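Local coordinates for protein alpha-fucosidase (Bifidobacterium bifidum, PDB 2EAB) that probably hydrolyses alpha-1,2-L-fucosidic linkages as an alpha-L-fucosidase, this chain being the calcium-binding glycoside hydrolase family 95 catalytic portion of a longer protein, at residues R380-P394 / A435-Y447. Sequence-based numbering, arbitrary orientation.
With CA (calcium ion), chain C.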
ATOM      1  N   ARG A 380      -8.454  -5.388   3.053  1.00  6.69           N
ATOM      2  CA  ARG A 380      -9.387  -4.273   3.048  1.00  6.80           C
ATOM      3  C   ARG A 380      -9.472  -3.662   4.445  1.00  6.69           C
ATOM      4  O   ARG A 380      -9.339  -2.452   4.605  1.00  6.87           O
ATOM      5  CB  ARG A 380     -10.763  -4.713   2.539  1.00  6.78           C
ATOM      6  CG  ARG A 380     -10.743  -5.187   1.087  1.00  6.47           C
ATOM      7  CD  ARG A 380     -12.131  -5.408   0.508  1.00  6.85           C
ATOM      8  NE  ARG A 380     -12.850  -4.156   0.295  1.00  6.73           N
ATOM      9  CZ  ARG A 380     -13.802  -3.686   1.097  1.00  6.58           C
ATOM     10  NH1 ARG A 380     -14.169  -4.356   2.187  1.00  7.23           N
ATOM     11  NH2 ARG A 380     -14.400  -2.546   0.800  1.00  7.13           N
ATOM     12  N   TYR A 381      -9.672  -4.511   5.450  1.00  6.80           N
ATOM     13  CA  TYR A 381      -9.707  -4.084   6.845  1.00  6.89           C
ATOM     14  C   TYR A 381      -8.489  -3.229   7.216  1.00  6.65           C
ATOM     15  O   TYR A 381      -8.627  -2.171   7.833  1.00  6.96           O
ATOM     16  CB  TYR A 381      -9.801  -5.312   7.765  1.00  7.28           C
ATOM     17  CG  TYR A 381      -9.652  -4.956   9.219  1.00  7.08           C
ATOM     18  CD1 TYR A 381     -10.747  -4.540   9.965  1.00  7.69           C
ATOM     19  CD2 TYR A 381      -8.404  -4.998   9.841  1.00  6.99           C
ATOM     20  CE1 TYR A 381     -10.607  -4.189  11.302  1.00  7.63           C
ATOM     21  CE2 TYR A 381      -8.251  -4.645  11.171  1.00  7.51           C
ATOM     22  CZ  TYR A 381      -9.356  -4.242  11.895  1.00  7.91           C
ATOM     23  OH  TYR A 381      -9.206  -3.889  13.212  1.00  7.68           O
ATOM     24  N   LEU A 382      -7.304  -3.696   6.827  1.00  6.37           N
ATOM     25  CA  LEU A 382      -6.053  -3.042   7.205  1.00  6.53           C
ATOM     26  C   LEU A 382      -5.895  -1.689   6.529  1.00  6.60           C
ATOM     27  O   LEU A 382      -5.225  -0.806   7.073  1.00  6.75           O
ATOM     28  CB  LEU A 382      -4.846  -3.940   6.920  1.00  6.79           C
ATOM     29  CG  LEU A 382      -4.717  -5.177   7.816  1.00  6.47           C
ATOM     30  CD1 LEU A 382      -3.653  -6.100   7.253  1.00  8.01           C
ATOM     31  CD2 LEU A 382      -4.408  -4.806   9.276  1.00  7.26           C
ATOM     32  N   THR A 383      -6.515  -1.524   5.358  1.00  6.40           N
ATOM     33  CA  THR A 383      -6.555  -0.219   4.703  1.00  6.36           C
ATOM     34  C   THR A 383      -7.380   0.760   5.542  1.00  6.48           C
ATOM     35  O   THR A 383      -6.945   1.879   5.813  1.00  6.62           O
ATOM     36  CB  THR A 383      -7.147  -0.295   3.276  1.00  6.27           C
ATOM     37  OG1 THR A 383      -6.445  -1.270   2.498  1.00  6.54           O
ATOM     38  CG2 THR A 383      -7.035   1.050   2.579  1.00  6.94           C
ATOM     39  N   ILE A 384      -8.572   0.329   5.953  1.00  6.59           N
ATOM     40  CA  ILE A 384      -9.429   1.154   6.803  1.00  7.08           C
ATOM     41  C   ILE A 384      -8.711   1.546   8.102  1.00  6.90           C
ATOM     42  O   ILE A 384      -8.800   2.688   8.541  1.00  6.94           O
ATOM     43  CB  ILE A 384     -10.772   0.446   7.114  1.00  7.34           C
ATOM     44  CG1 ILE A 384     -11.494   0.064   5.814  1.00  7.33           C
ATOM     45  CG2 ILE A 384     -11.658   1.325   8.003  1.00  8.48           C
ATOM     46  CD1 ILE A 384     -12.659  -0.894   6.015  1.00  7.91           C
ATOM     47  N   GLY A 385      -7.994   0.603   8.700  1.00  7.06           N
ATOM     48  CA  GLY A 385      -7.288   0.865   9.950  1.00  7.04           C
ATOM     49  C   GLY A 385      -6.085   1.789   9.849  1.00  7.16           C
ATOM     50  O   GLY A 385      -5.747   2.472  10.819  1.00  7.14           O
ATOM     51  N   SER A 386      -5.434   1.821   8.686  1.00  6.89           N
ATOM     52  CA  SER A 386      -4.159   2.544   8.532  1.00  6.88           C
ATOM     53  C   SER A 386      -4.170   3.762   7.606  1.00  6.94           C
ATOM     54  O   SER A 386      -3.235   4.564   7.638  1.00  6.92           O
ATOM     55  CB  SER A 386      -3.052   1.590   8.071  1.00  7.13           C
ATOM     56  OG  SER A 386      -3.268   1.146   6.745  1.00  7.57           O
ATOM     57  N   SER A 387      -5.209   3.892   6.786  1.00  6.44           N
ATOM     58  CA  SER A 387      -5.225   4.899   5.734  1.00  6.78           C
ATOM     59  C   SER A 387      -6.634   5.447   5.544  1.00  6.77           C
ATOM     60  O   SER A 387      -7.427   4.902   4.773  1.00  7.53           O
ATOM     61  CB  SER A 387      -4.695   4.285   4.432  1.00  6.80           C
ATOM     62  OG  SER A 387      -4.600   5.247   3.395  1.00  6.56           O
ATOM     63  N   ARG A 388      -6.960   6.519   6.257  1.00  7.38           N
ATOM     64  CA  ARG A 388      -8.274   7.139   6.105  1.00  7.84           C
ATOM     65  C   ARG A 388      -8.158   8.463   5.364  1.00  8.49           C
ATOM     66  O   ARG A 388      -7.061   9.007   5.219  1.00  8.09           O
ATOM     67  CB  ARG A 388      -8.963   7.310   7.463  1.00  7.83           C
ATOM     68  CG  ARG A 388      -9.371   5.993   8.120  1.00  7.63           C
ATOM     69  CD  ARG A 388     -10.368   5.205   7.268  1.00  8.08           C
ATOM     70  NE  ARG A 388     -11.608   5.944   7.007  1.00  8.02           N
ATOM     71  CZ  ARG A 388     -12.692   5.909   7.779  1.00  8.68           C
ATOM     72  NH1 ARG A 388     -12.725   5.159   8.876  1.00  9.39           N
ATOM     73  NH2 ARG A 388     -13.757   6.627   7.440  1.00  9.50           N
ATOM     74  N   GLU A 389      -9.294   8.982   4.896  1.00  9.56           N
ATOM     75  CA  GLU A 389      -9.321  10.249   4.152  1.00 10.74           C
ATOM     76  C   GLU A 389      -8.625  11.364   4.907  1.00 10.55           C
ATOM     77  O   GLU A 389      -7.998  12.229   4.295  1.00 11.29           O
ATOM     78  CB  GLU A 389     -10.757  10.686   3.857  1.00 11.31           C
ATOM     79  CG  GLU A 389     -11.516   9.756   2.953  1.00 15.27           C
ATOM     80  CD  GLU A 389     -13.016   9.965   3.027  1.00 18.92           C
ATOM     81  OE1 GLU A 389     -13.491  11.026   2.566  1.00 21.11           O
ATOM     82  OE2 GLU A 389     -13.718   9.058   3.540  1.00 19.39           O
ATOM     83  N   ASN A 390      -8.735  11.341   6.232  1.00 10.39           N
ATOM     84  CA  ASN A 390      -8.141  12.381   7.053  1.00 10.07           C
ATOM     85  C   ASN A 390      -6.845  11.978   7.764  1.00  9.36           C
ATOM     86  O   ASN A 390      -6.381  12.690   8.652  1.00  9.95           O
ATOM     87  CB  ASN A 390      -9.166  12.942   8.044  1.00 10.43           C
ATOM     88  CG  ASN A 390      -9.580  11.933   9.101  1.00 10.62           C
ATOM     89  OD1 ASN A 390      -9.148  10.778   9.098  1.00 10.85           O
ATOM     90  ND2 ASN A 390     -10.431  12.373  10.018  1.00 13.27           N
ATOM     91  N   SER A 391      -6.250  10.855   7.365  1.00  8.31           N
ATOM     92  CA  SER A 391      -4.904  10.514   7.828  1.00  7.84           C
ATOM     93  C   SER A 391      -3.927  11.574   7.367  1.00  7.13           C
ATOM     94  O   SER A 391      -4.045  12.105   6.254  1.00  7.46           O
ATOM     95  CB  SER A 391      -4.448   9.170   7.261  1.00  7.54           C
ATOM     96  OG  SER A 391      -5.168   8.094   7.825  1.00  7.44           O
ATOM     97  N   GLN A 392      -2.953  11.875   8.212  1.00  6.61           N
ATOM     98  CA  GLN A 392      -1.908  12.801   7.808  1.00  6.59           C
ATOM     99  C   GLN A 392      -0.871  12.158   6.897  1.00  6.37           C
ATOM    100  O   GLN A 392      -0.237  12.854   6.111  1.00  6.94           O
ATOM    101  CB  GLN A 392      -1.236  13.425   9.026  1.00  6.57           C
ATOM    102  CG  GLN A 392      -2.184  14.261   9.863  1.00  7.55           C
ATOM    103  CD  GLN A 392      -1.451  15.183  10.797  1.00  7.06           C
ATOM    104  OE1 GLN A 392      -0.894  16.189  10.373  1.00  8.47           O
ATOM    105  NE2 GLN A 392      -1.442  14.842  12.078  1.00  7.28           N
ATOM    106  N   LEU A 393      -0.704  10.842   7.010  1.00  6.23           N
ATOM    107  CA  LEU A 393       0.289  10.102   6.240  1.00  6.01           C
ATOM    108  C   LEU A 393      -0.332   8.834   5.667  1.00  6.04           C
ATOM    109  O   LEU A 393      -1.263   8.282   6.254  1.00  5.92           O
ATOM    110  CB  LEU A 393       1.498   9.756   7.119  1.00  6.01           C
ATOM    111  CG  LEU A 393       2.356  10.961   7.527  1.00  6.19           C
ATOM    112  CD1 LEU A 393       3.322  10.604   8.643  1.00  7.36           C
ATOM    113  CD2 LEU A 393       3.096  11.564   6.340  1.00  7.10           C
ATOM    114  N   PRO A 394       0.189   8.359   4.522  1.00  6.16           N
ATOM    115  CA  PRO A 394      -0.312   7.103   3.984  1.00  6.15           C
ATOM    116  C   PRO A 394       0.173   5.958   4.861  1.00  5.68           C
ATOM    117  O   PRO A 394       0.988   6.166   5.782  1.00  5.67           O
ATOM    118  CB  PRO A 394       0.326   7.039   2.592  1.00  6.94           C
ATOM    119  CG  PRO A 394       1.536   7.881   2.679  1.00  7.03           C
ATOM    120  CD  PRO A 394       1.269   8.935   3.700  1.00  6.25           C
ATOM    121  N   ALA A 435     -10.929  -2.673  -4.829  1.00  5.87           N
ATOM    122  CA  ALA A 435     -11.676  -3.185  -3.683  1.00  6.13           C
ATOM    123  C   ALA A 435     -12.578  -2.132  -3.027  1.00  6.22           C
ATOM    124  O   ALA A 435     -12.988  -2.291  -1.876  1.00  6.26           O
ATOM    125  CB  ALA A 435     -10.736  -3.832  -2.662  1.00  6.48           C
ATOM    126  N   ASN A 436     -12.906  -1.077  -3.773  1.00  6.41           N
ATOM    127  CA  ASN A 436     -13.947  -0.117  -3.377  1.00  6.53           C
ATOM    128  C   ASN A 436     -13.619   0.641  -2.084  1.00  6.58           C
ATOM    129  O   ASN A 436     -14.438   0.726  -1.164  1.00  6.84           O
ATOM    130  CB  ASN A 436     -15.315  -0.815  -3.286  1.00  6.87           C
ATOM    131  CG  ASN A 436     -16.478   0.108  -3.601  1.00  6.80           C
ATOM    132  OD1 ASN A 436     -16.377   1.333  -3.520  1.00  7.44           O
ATOM    133  ND2 ASN A 436     -17.607  -0.493  -3.965  1.00  7.82           N
ATOM    134  N   MET A 437     -12.410   1.193  -2.034  1.00  6.27           N
ATOM    135  CA  MET A 437     -11.967   2.018  -0.910  1.00  6.63           C
ATOM    136  C   MET A 437     -11.272   3.269  -1.437  1.00  6.30           C
ATOM    137  O   MET A 437     -10.320   3.762  -0.822  1.00  6.32           O
ATOM    138  CB  MET A 437     -11.005   1.232  -0.011  1.00  6.75           C
ATOM    139  CG  MET A 437     -11.589  -0.057   0.544  1.00  6.98           C
ATOM    140  SD  MET A 437     -10.456  -0.967   1.597  1.00  7.67           S
ATOM    141  CE  MET A 437      -9.186  -1.434   0.410  1.00  8.56           C
ATOM    142  N   GLY A 438     -11.758   3.799  -2.560  1.00  6.67           N
ATOM    143  CA  GLY A 438     -11.048   4.853  -3.292  1.00  7.17           C
ATOM    144  C   GLY A 438     -10.723   6.090  -2.472  1.00  7.45           C
ATOM    145  O   GLY A 438      -9.654   6.688  -2.636  1.00  7.48           O
ATOM    146  N   GLU A 439     -11.634   6.484  -1.586  1.00  7.81           N
ATOM    147  CA  GLU A 439     -11.402   7.671  -0.765  1.00  8.32           C
ATOM    148  C   GLU A 439     -10.188   7.513   0.151  1.00  7.42           C
ATOM    149  O   GLU A 439      -9.587   8.500   0.580  1.00  7.59           O
ATOM    150  CB  GLU A 439     -12.649   8.026   0.050  1.00  9.70           C
ATOM    151  CG  GLU A 439     -13.015   7.022   1.121  1.00 12.90           C
ATOM    152  CD  GLU A 439     -14.059   6.016   0.689  1.00 15.52           C
ATOM    153  OE1 GLU A 439     -14.052   5.578  -0.485  1.00 12.94           O
ATOM    154  OE2 GLU A 439     -14.902   5.665   1.543  1.00 18.95           O
ATOM    155  N   LEU A 440      -9.824   6.265   0.434  1.00  6.73           N
ATOM    156  CA  LEU A 440      -8.730   5.978   1.352  1.00  6.75           C
ATOM    157  C   LEU A 440      -7.358   6.165   0.700  1.00  6.40           C
ATOM    158  O   LEU A 440      -6.332   6.073   1.375  1.00  6.63           O
ATOM    159  CB  LEU A 440      -8.884   4.587   1.968  1.00  7.05           C
ATOM    160  CG  LEU A 440     -10.224   4.291   2.654  1.00  7.77           C
ATOM    161  CD1 LEU A 440     -10.128   3.032   3.491  1.00  8.28           C
ATOM    162  CD2 LEU A 440     -10.709   5.448   3.510  1.00  8.42           C
ATOM    163  N   ALA A 441      -7.338   6.456  -0.601  1.00  6.56           N
ATOM    164  CA  ALA A 441      -6.104   6.829  -1.288  1.00  6.54           C
ATOM    165  C   ALA A 441      -5.707   8.278  -1.030  1.00  6.38           C
ATOM    166  O   ALA A 441      -4.588   8.677  -1.354  1.00  6.15           O
ATOM    167  CB  ALA A 441      -6.243   6.595  -2.780  1.00  7.21           C
ATOM    168  N   GLU A 442      -6.611   9.072  -0.459  1.00  6.52           N
ATOM    169  CA  GLU A 442      -6.345  10.500  -0.267  1.00  6.82           C
ATOM    170  C   GLU A 442      -4.989  10.805   0.393  1.00  6.45           C
ATOM    171  O   GLU A 442      -4.253  11.654  -0.107  1.00  6.33           O
ATOM    172  CB  GLU A 442      -7.494  11.190   0.482  1.00  7.13           C
ATOM    173  CG  GLU A 442      -7.271  12.683   0.786  1.00  8.66           C
ATOM    174  CD  GLU A 442      -6.961  13.534  -0.444  1.00  9.39           C
ATOM    175  OE1 GLU A 442      -7.464  13.227  -1.549  1.00 10.40           O
ATOM    176  OE2 GLU A 442      -6.221  14.532  -0.292  1.00 11.57           O
ATOM    177  N   PRO A 443      -4.651  10.134   1.515  1.00  6.22           N
ATOM    178  CA  PRO A 443      -3.341  10.450   2.102  1.00  6.48           C
ATOM    179  C   PRO A 443      -2.148  10.135   1.194  1.00  6.22           C
ATOM    180  O   PRO A 443      -1.112  10.783   1.324  1.00  6.07           O
ATOM    181  CB  PRO A 443      -3.303   9.613   3.388  1.00  7.19           C
ATOM    182  CG  PRO A 443      -4.325   8.567   3.200  1.00  7.21           C
ATOM    183  CD  PRO A 443      -5.399   9.173   2.347  1.00  6.52           C
ATOM    184  N   LEU A 444      -2.266   9.155   0.298  1.00  6.04           N
ATOM    185  CA  LEU A 444      -1.197   8.935  -0.677  1.00  5.78           C
ATOM    186  C   LEU A 444      -1.090  10.110  -1.644  1.00  5.80           C
ATOM    187  O   LEU A 444       0.009  10.562  -1.955  1.00  5.82           O
ATOM    188  CB  LEU A 444      -1.371   7.627  -1.457  1.00  6.02           C
ATOM    189  CG  LEU A 444      -0.233   7.357  -2.450  1.00  6.23           C
ATOM    190  CD1 LEU A 444       1.086   7.102  -1.709  1.00  6.89           C
ATOM    191  CD2 LEU A 444      -0.580   6.210  -3.379  1.00  6.83           C
ATOM    192  N   ILE A 445      -2.225  10.604  -2.133  1.00  6.12           N
ATOM    193  CA  ILE A 445      -2.198  11.732  -3.056  1.00  6.56           C
ATOM    194  C   ILE A 445      -1.543  12.939  -2.385  1.00  6.02           C
ATOM    195  O   ILE A 445      -0.661  13.576  -2.964  1.00  6.00           O
ATOM    196  CB  ILE A 445      -3.605  12.101  -3.586  1.00  6.40           C
ATOM    197  CG1 ILE A 445      -4.292  10.871  -4.190  1.00  7.09           C
ATOM    198  CG2 ILE A 445      -3.508  13.227  -4.617  1.00  7.06           C
ATOM    199  CD1 ILE A 445      -5.727  11.103  -4.616  1.00  8.02           C
ATOM    200  N   GLU A 446      -1.967  13.236  -1.160  1.00  6.36           N
ATOM    201  CA  GLU A 446      -1.363  14.327  -0.405  1.00  6.84           C
ATOM    202  C   GLU A 446       0.131  14.105  -0.145  1.00  6.06           C
ATOM    203  O   GLU A 446       0.918  15.046  -0.193  1.00  5.99           O
ATOM    204  CB  GLU A 446      -2.106  14.574   0.907  1.00  6.80           C
ATOM    205  CG  GLU A 446      -1.598  15.832   1.613  1.00  8.89           C
ATOM    206  CD  GLU A 446      -2.238  16.114   2.956  1.00  9.41           C
ATOM    207  OE1 GLU A 446      -3.301  15.544   3.268  1.00 11.92           O
ATOM    208  OE2 GLU A 446      -1.661  16.925   3.712  1.00 12.14           O
ATOM    209  N   TYR A 447       0.519  12.857   0.102  1.00  5.65           N
ATOM    210  CA  TYR A 447       1.926  12.524   0.328  1.00  5.88           C
ATOM    211  C   TYR A 447       2.774  12.809  -0.910  1.00  5.48           C
ATOM    212  O   TYR A 447       3.871  13.356  -0.810  1.00  5.61           O
ATOM    213  CB  TYR A 447       2.062  11.056   0.734  1.00  5.86           C
ATOM    214  CG  TYR A 447       3.471  10.677   1.121  1.00  5.78           C
ATOM    215  CD1 TYR A 447       3.971  10.995   2.383  1.00  5.52           C
ATOM    216  CD2 TYR A 447       4.306  10.015   0.222  1.00  5.98           C
ATOM    217  CE1 TYR A 447       5.264  10.662   2.747  1.00  5.39           C
ATOM    218  CE2 TYR A 447       5.608   9.684   0.574  1.00  5.79           C
ATOM    219  CZ  TYR A 447       6.077  10.004   1.839  1.00  5.50           C
ATOM    220  OH  TYR A 447       7.375   9.673   2.171  1.00  6.19           O
TER
HETATM  221 CA    CA C 899      -1.714   6.642   8.336  1.00  8.30          CA
HETATM  222  O   HOH W   1      -2.721  13.059   4.154  1.00 22.34           O
HETATM  223  O   HOH W   2      -0.709  15.492   5.902  1.00  8.61           O
HETATM  224  O   HOH W   3       0.057  12.314   3.304  1.00  8.68           O
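R380 grips the carbonyl of A435 side-on: NE (2.9 Å) and NH2 (3.0 Å) both donate to A435 O, which lies within 7° of the guanidinium plane. NE meets a lone pair, while NH2 approaches almost in line with the C=O bond. A bend at chi3 (70°) turns the guanidinium toward this carbonyl, and NH1 reaches Y331 O. A leucine here would probably cost A435 O its two R380 donors and Y331 O the bond from NH1. M437 SD sits over one guanidinium face. The second polar link is S387 OG to L440 O (2.8 Å), in the carbonyl plane; S387 OG also bonds to Y429 OH.

Between these links, M437 CE packs on T383 CB (3.7 Å), and L440 CD1 touches T383 CG2 and I384 CG1. L440 CD2 lies beside R388 NE (3.6 Å), whose NH1 forms a salt bridge to D326. Farther along, P443 sets CG and CD against S387 OG and R388 O, and P394 crosses Y447 at about a right angle, CD 3.6 Å from Y447 CD1.

E389, exposed, lays its carboxylate on E439 CB and CG, the carboxylate planes at 90°; a salt bridge from E439 OE2 to R333 probably eases the like charges.

One water joins S391 O to E446 OE1, a second Q392 O to E446 OE2, a third Q392 O to P443 O.

Within the family 95 catalytic domain, loop 387-394 runs along 3-10 segment 438-441 and helix 442-450. Calcium, bound by S386 O, L393 O and E77, ties the end of helix 365-386 and this loop to the family 65-like N-terminal region. Helices 316-331 and 767-780 flank helix 365-386; L444 packs on helix 507-520.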